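PDB 5NNY: WipB from Legionella pneumophila, which acts as a translocated effector Ser/Thr phosphatase that targets the host lysosomal nutrient-sensing machinery, the fragment here being its phosphatase domain. Local coordinates for residues A[203-214]-A[295-306]. Sequence-based numbering, arbitrary orientation. Where two conformers were deposited one is given.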
loop_
_atom_site.group_PDB
_atom_site.type_symbol
_atom_site.label_atom_id
_atom_site.label_comp_id
_atom_site.label_asym_id
_atom_site.label_seq_id
_atom_site.Cartn_x
_atom_site.Cartn_y
_atom_site.Cartn_z
ATOM N N GLU A 203 25.984 -7.434 -3.830
ATOM C CA GLU A 203 24.999 -7.722 -2.798
ATOM C C GLU A 203 23.713 -6.966 -3.096
ATOM O O GLU A 203 23.749 -5.840 -3.600
ATOM C CB GLU A 203 25.551 -7.352 -1.407
ATOM C CG GLU A 203 24.638 -7.675 -0.231
ATOM C CD GLU A 203 23.697 -6.523 0.142
ATOM O OE1 GLU A 203 23.821 -5.411 -0.430
ATOM O OE2 GLU A 203 22.822 -6.737 1.015
ATOM N N ILE A 204 22.575 -7.586 -2.782
ATOM C CA ILE A 204 21.279 -6.951 -3.013
ATOM C C ILE A 204 20.344 -7.279 -1.854
ATOM O O ILE A 204 20.369 -8.390 -1.312
ATOM C CB ILE A 204 20.694 -7.369 -4.375
ATOM C CG1 ILE A 204 19.442 -6.546 -4.713
ATOM C CG2 ILE A 204 20.416 -8.890 -4.415
ATOM C CD1 ILE A 204 18.845 -6.905 -6.063
ATOM N N LYS A 205 19.576 -6.277 -1.423
ATOM C CA LYS A 205 18.506 -6.454 -0.453
ATOM C C LYS A 205 17.197 -6.354 -1.227
ATOM O O LYS A 205 16.955 -5.338 -1.881
ATOM C CB LYS A 205 18.539 -5.387 0.639
ATOM C CG LYS A 205 19.832 -5.291 1.421
ATOM C CD LYS A 205 19.700 -4.266 2.547
ATOM C CE LYS A 205 21.052 -3.634 2.869
ATOM N NZ LYS A 205 21.022 -2.873 4.155
ATOM N N VAL A 206 16.370 -7.393 -1.159
ATOM C CA VAL A 206 15.084 -7.432 -1.863
ATOM C C VAL A 206 13.978 -7.171 -0.849
ATOM O O VAL A 206 13.946 -7.802 0.215
ATOM C CB VAL A 206 14.875 -8.771 -2.596
ATOM C CG1 VAL A 206 13.423 -8.928 -3.063
ATOM C CG2 VAL A 206 15.819 -8.847 -3.800
ATOM N N PHE A 207 13.085 -6.232 -1.171
ATOM C CA PHE A 207 11.965 -5.851 -0.316
ATOM C C PHE A 207 10.663 -6.352 -0.919
ATOM O O PHE A 207 10.451 -6.269 -2.130
ATOM C CB PHE A 207 11.870 -4.330 -0.123
ATOM C CG PHE A 207 13.068 -3.720 0.580
ATOM C CD1 PHE A 207 14.172 -3.307 -0.139
ATOM C CD2 PHE A 207 13.065 -3.548 1.954
ATOM C CE1 PHE A 207 15.270 -2.738 0.503
ATOM C CE2 PHE A 207 14.152 -2.981 2.606
ATOM C CZ PHE A 207 15.256 -2.577 1.881
ATOM N N SER A 208 9.799 -6.870 -0.060
ATOM C CA SER A 208 8.489 -7.331 -0.487
ATOM C C SER A 208 7.587 -7.223 0.724
ATOM O O SER A 208 8.061 -7.101 1.852
ATOM C CB SER A 208 8.531 -8.767 -1.023
ATOM O OG SER A 208 8.982 -9.672 -0.022
ATOM N N HIS A 209 6.274 -7.227 0.476
ATOM C CA HIS A 209 5.346 -7.173 1.598
ATOM C C HIS A 209 5.429 -8.435 2.461
ATOM O O HIS A 209 5.372 -8.359 3.698
ATOM C CB HIS A 209 3.915 -6.965 1.087
ATOM C CG HIS A 209 2.881 -7.196 2.141
ATOM N ND1 HIS A 209 2.718 -6.350 3.218
ATOM C CD2 HIS A 209 1.984 -8.191 2.305
ATOM C CE1 HIS A 209 1.745 -6.802 3.989
ATOM N NE2 HIS A 209 1.283 -7.916 3.456
ATOM N N ALA A 210 5.578 -9.602 1.833
ATOM C CA ALA A 210 5.541 -10.892 2.511
ATOM C C ALA A 210 6.762 -11.710 2.117
ATOM O O ALA A 210 7.513 -11.341 1.214
ATOM C CB ALA A 210 4.257 -11.670 2.165
ATOM N N GLY A 211 6.941 -12.851 2.780
ATOM C CA GLY A 211 8.141 -13.653 2.559
ATOM C C GLY A 211 8.128 -14.349 1.204
ATOM O O GLY A 211 7.213 -15.125 0.894
ATOM N N ILE A 212 9.160 -14.103 0.400
ATOM C CA ILE A 212 9.327 -14.718 -0.907
ATOM C C ILE A 212 10.764 -15.200 -1.043
ATOM O O ILE A 212 11.605 -14.988 -0.163
ATOM C CB ILE A 212 9.005 -13.748 -2.049
ATOM C CG1 ILE A 212 9.976 -12.560 -1.971
ATOM C CG2 ILE A 212 7.529 -13.293 -1.969
ATOM C CD1 ILE A 212 10.027 -11.709 -3.229
ATOM N N GLY A 213 11.048 -15.819 -2.184
ATOM C CA GLY A 213 12.402 -16.221 -2.503
ATOM C C GLY A 213 12.714 -15.863 -3.935
ATOM O O GLY A 213 11.888 -15.238 -4.612
ATOM N N LEU A 214 13.899 -16.260 -4.413
ATOM C CA LEU A 214 14.218 -16.108 -5.831
ATOM C C LEU A 214 13.227 -16.841 -6.729
ATOM O O LEU A 214 13.041 -16.451 -7.888
ATOM C CB LEU A 214 15.641 -16.610 -6.106
ATOM C CG LEU A 214 16.784 -15.883 -5.406
ATOM C CD1 LEU A 214 18.118 -16.618 -5.648
ATOM C CD2 LEU A 214 16.882 -14.451 -5.896
ATOM N N ARG A 295 16.446 -19.146 -1.396
ATOM C CA ARG A 295 16.865 -17.919 -0.738
ATOM C C ARG A 295 18.359 -17.659 -0.813
ATOM O O ARG A 295 18.817 -16.641 -0.287
ATOM C CB ARG A 295 16.406 -17.916 0.729
ATOM C CG ARG A 295 14.933 -17.509 0.876
ATOM C CD ARG A 295 14.583 -17.094 2.291
ATOM N NE ARG A 295 13.468 -16.153 2.304
ATOM C CZ ARG A 295 13.461 -15.017 2.989
ATOM N NH1 ARG A 295 12.403 -14.219 2.934
ATOM N NH2 ARG A 295 14.501 -14.687 3.744
ATOM N N THR A 296 19.124 -18.534 -1.460
ATOM C CA THR A 296 20.556 -18.351 -1.635
ATOM C C THR A 296 20.894 -18.541 -3.107
ATOM O O THR A 296 20.317 -19.406 -3.771
ATOM C CB THR A 296 21.345 -19.361 -0.784
ATOM O OG1 THR A 296 20.909 -19.267 0.576
ATOM C CG2 THR A 296 22.831 -19.070 -0.847
ATOM N N SER A 297 21.809 -17.722 -3.616
ATOM C CA SER A 297 22.422 -17.940 -4.919
ATOM C C SER A 297 23.934 -17.969 -4.757
ATOM O O SER A 297 24.499 -17.213 -3.963
ATOM C CB SER A 297 22.062 -16.860 -5.923
ATOM O OG SER A 297 22.668 -17.162 -7.172
ATOM N N LYS A 298 24.596 -18.824 -5.539
ATOM C CA LYS A 298 26.051 -18.806 -5.484
ATOM C C LYS A 298 26.632 -17.602 -6.199
ATOM O O LYS A 298 27.803 -17.269 -5.976
ATOM C CB LYS A 298 26.627 -20.104 -6.055
ATOM C CG LYS A 298 26.522 -20.283 -7.550
ATOM C CD LYS A 298 27.024 -21.672 -7.933
ATOM C CE LYS A 298 26.991 -21.891 -9.430
ATOM N NZ LYS A 298 25.606 -21.749 -9.965
ATOM N N LYS A 299 25.818 -16.889 -6.984
ATOM C CA LYS A 299 26.333 -15.830 -7.836
ATOM C C LYS A 299 26.277 -14.443 -7.205
ATOM O O LYS A 299 26.781 -13.497 -7.807
ATOM C CB LYS A 299 25.571 -15.828 -9.163
ATOM C CG LYS A 299 25.264 -17.241 -9.653
ATOM C CD LYS A 299 24.525 -17.243 -10.979
ATOM C CE LYS A 299 23.898 -18.610 -11.253
ATOM N NZ LYS A 299 23.246 -18.667 -12.591
ATOM N N PHE A 300 25.698 -14.298 -6.019
ATOM C CA PHE A 300 25.662 -13.012 -5.328
ATOM C C PHE A 300 25.141 -13.252 -3.917
ATOM O O PHE A 300 24.628 -14.330 -3.600
ATOM C CB PHE A 300 24.783 -11.993 -6.063
ATOM C CG PHE A 300 23.394 -12.502 -6.346
ATOM C CD1 PHE A 300 22.383 -12.340 -5.411
ATOM C CD2 PHE A 300 23.113 -13.182 -7.522
ATOM C CE1 PHE A 300 21.128 -12.852 -5.643
ATOM C CE2 PHE A 300 21.849 -13.678 -7.771
ATOM C CZ PHE A 300 20.851 -13.512 -6.826
ATOM N N LYS A 301 25.284 -12.233 -3.075
ATOM C CA LYS A 301 24.700 -12.217 -1.741
ATOM C C LYS A 301 23.346 -11.523 -1.796
ATOM O O LYS A 301 23.191 -10.521 -2.493
ATOM C CB LYS A 301 25.603 -11.483 -0.751
ATOM C CG LYS A 301 26.931 -12.184 -0.530
ATOM C CD LYS A 301 27.903 -11.342 0.261
ATOM C CE LYS A 301 29.230 -12.077 0.364
ATOM N NZ LYS A 301 30.338 -11.234 0.885
ATOM N N ILE A 302 22.377 -12.050 -1.054
ATOM C CA ILE A 302 21.037 -11.467 -1.025
ATOM C C ILE A 302 20.506 -11.546 0.400
ATOM O O ILE A 302 20.723 -12.540 1.105
ATOM C CB ILE A 302 20.091 -12.165 -2.030
ATOM C CG1 ILE A 302 18.678 -11.550 -2.009
ATOM C CG2 ILE A 302 20.013 -13.650 -1.767
ATOM C CD1 ILE A 302 17.908 -11.839 -3.260
ATOM N N THR A 303 19.838 -10.478 0.837
ATOM C CA THR A 303 19.023 -10.521 2.044
ATOM C C THR A 303 17.600 -10.161 1.646
ATOM O O THR A 303 17.394 -9.288 0.806
ATOM C CB THR A 303 19.544 -9.552 3.118
ATOM O OG1 THR A 303 19.588 -8.231 2.577
ATOM C CG2 THR A 303 20.951 -9.919 3.562
ATOM N N PHE A 304 16.628 -10.875 2.200
ATOM C CA PHE A 304 15.220 -10.571 1.980
ATOM C C PHE A 304 14.676 -9.832 3.196
ATOM O O PHE A 304 14.943 -10.227 4.334
ATOM C CB PHE A 304 14.411 -11.846 1.723
ATOM C CG PHE A 304 14.736 -12.523 0.428
ATOM C CD1 PHE A 304 14.085 -12.167 -0.739
ATOM C CD2 PHE A 304 15.708 -13.514 0.376
ATOM C CE1 PHE A 304 14.381 -12.796 -1.934
ATOM C CE2 PHE A 304 16.012 -14.139 -0.812
ATOM C CZ PHE A 304 15.344 -13.803 -1.963
ATOM N N ILE A 305 13.912 -8.768 2.947
ATOM C CA ILE A 305 13.299 -7.938 3.980
ATOM C C ILE A 305 11.814 -7.839 3.676
ATOM O O ILE A 305 11.431 -7.383 2.597
ATOM C CB ILE A 305 13.912 -6.526 4.021
ATOM C CG1 ILE A 305 15.380 -6.571 4.463
ATOM C CG2 ILE A 305 13.066 -5.603 4.899
ATOM C CD1 ILE A 305 16.060 -5.214 4.423
ATOM N N HIS A 306 10.981 -8.235 4.629
ATOM C CA HIS A 306 9.545 -8.237 4.383
ATOM C C HIS A 306 8.827 -8.098 5.715
ATOM O O HIS A 306 9.434 -8.196 6.783
ATOM C CB HIS A 306 9.130 -9.518 3.654
ATOM C CG HIS A 306 9.654 -10.759 4.304
ATOM N ND1 HIS A 306 9.062 -11.322 5.411
ATOM C CD2 HIS A 306 10.739 -11.521 4.029
ATOM C CE1 HIS A 306 9.747 -12.389 5.781
ATOM N NE2 HIS A 306 10.758 -12.541 4.948
#
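Phe304 packs against Ile212 and Val206 across the contact. Ile302 CG1, of its own strand, sits over one ring face. Ile212 O sits over the opposite face. Val206 runs alongside, with Val206 CB 4.0 Å from Phe304 CD1. Leu214 CD2 lies 3.9 Å from Ile302 CD1 and also reaches the edge of the Phe300 ring. On the other sheet face Ile305 lies beside Phe207, and Ile305 CD1 comes within 3.5 Å of Phe207 CE2. The chi1 of Ile305, -66°, sets CG2 anti to the backbone N, where it also meets that ring.

Near the strand ends, Gly211 CA stands almost centrally over the His306 ring, 3.6 Å from its centroid, a CH-pi contact. In one of its two conformers Arg295 sets its guanidinium against Phe304, and NE and NH1 make weak bonds to Ile212 O, so this grip is doubtful.

Five backbone hydrogen bonds set the parallel register, from Ile204 N to Lys301 O at 3.0 Å through Ser208 N to Ile305 O at 3.2 Å. Strand 301-306 is an edge strand of the mixed sheet of a calcineurin-like phosphoesterase fold; strand 203-208 also pairs with strand 190-198. Leu236 of helix 233-253 touches Leu214, Phe300 and Ile302. His209 is held by Ile94 O through ND1 and touches Asp10 and Asp96, consistent with a place at the active site, where relatives bind metals. The contact joins the edge strand to its neighbour and the start of helix 214-224 mainly by apolar packing, while backbone bonds satisfy N-H and C=O groups that the strands turn toward each other.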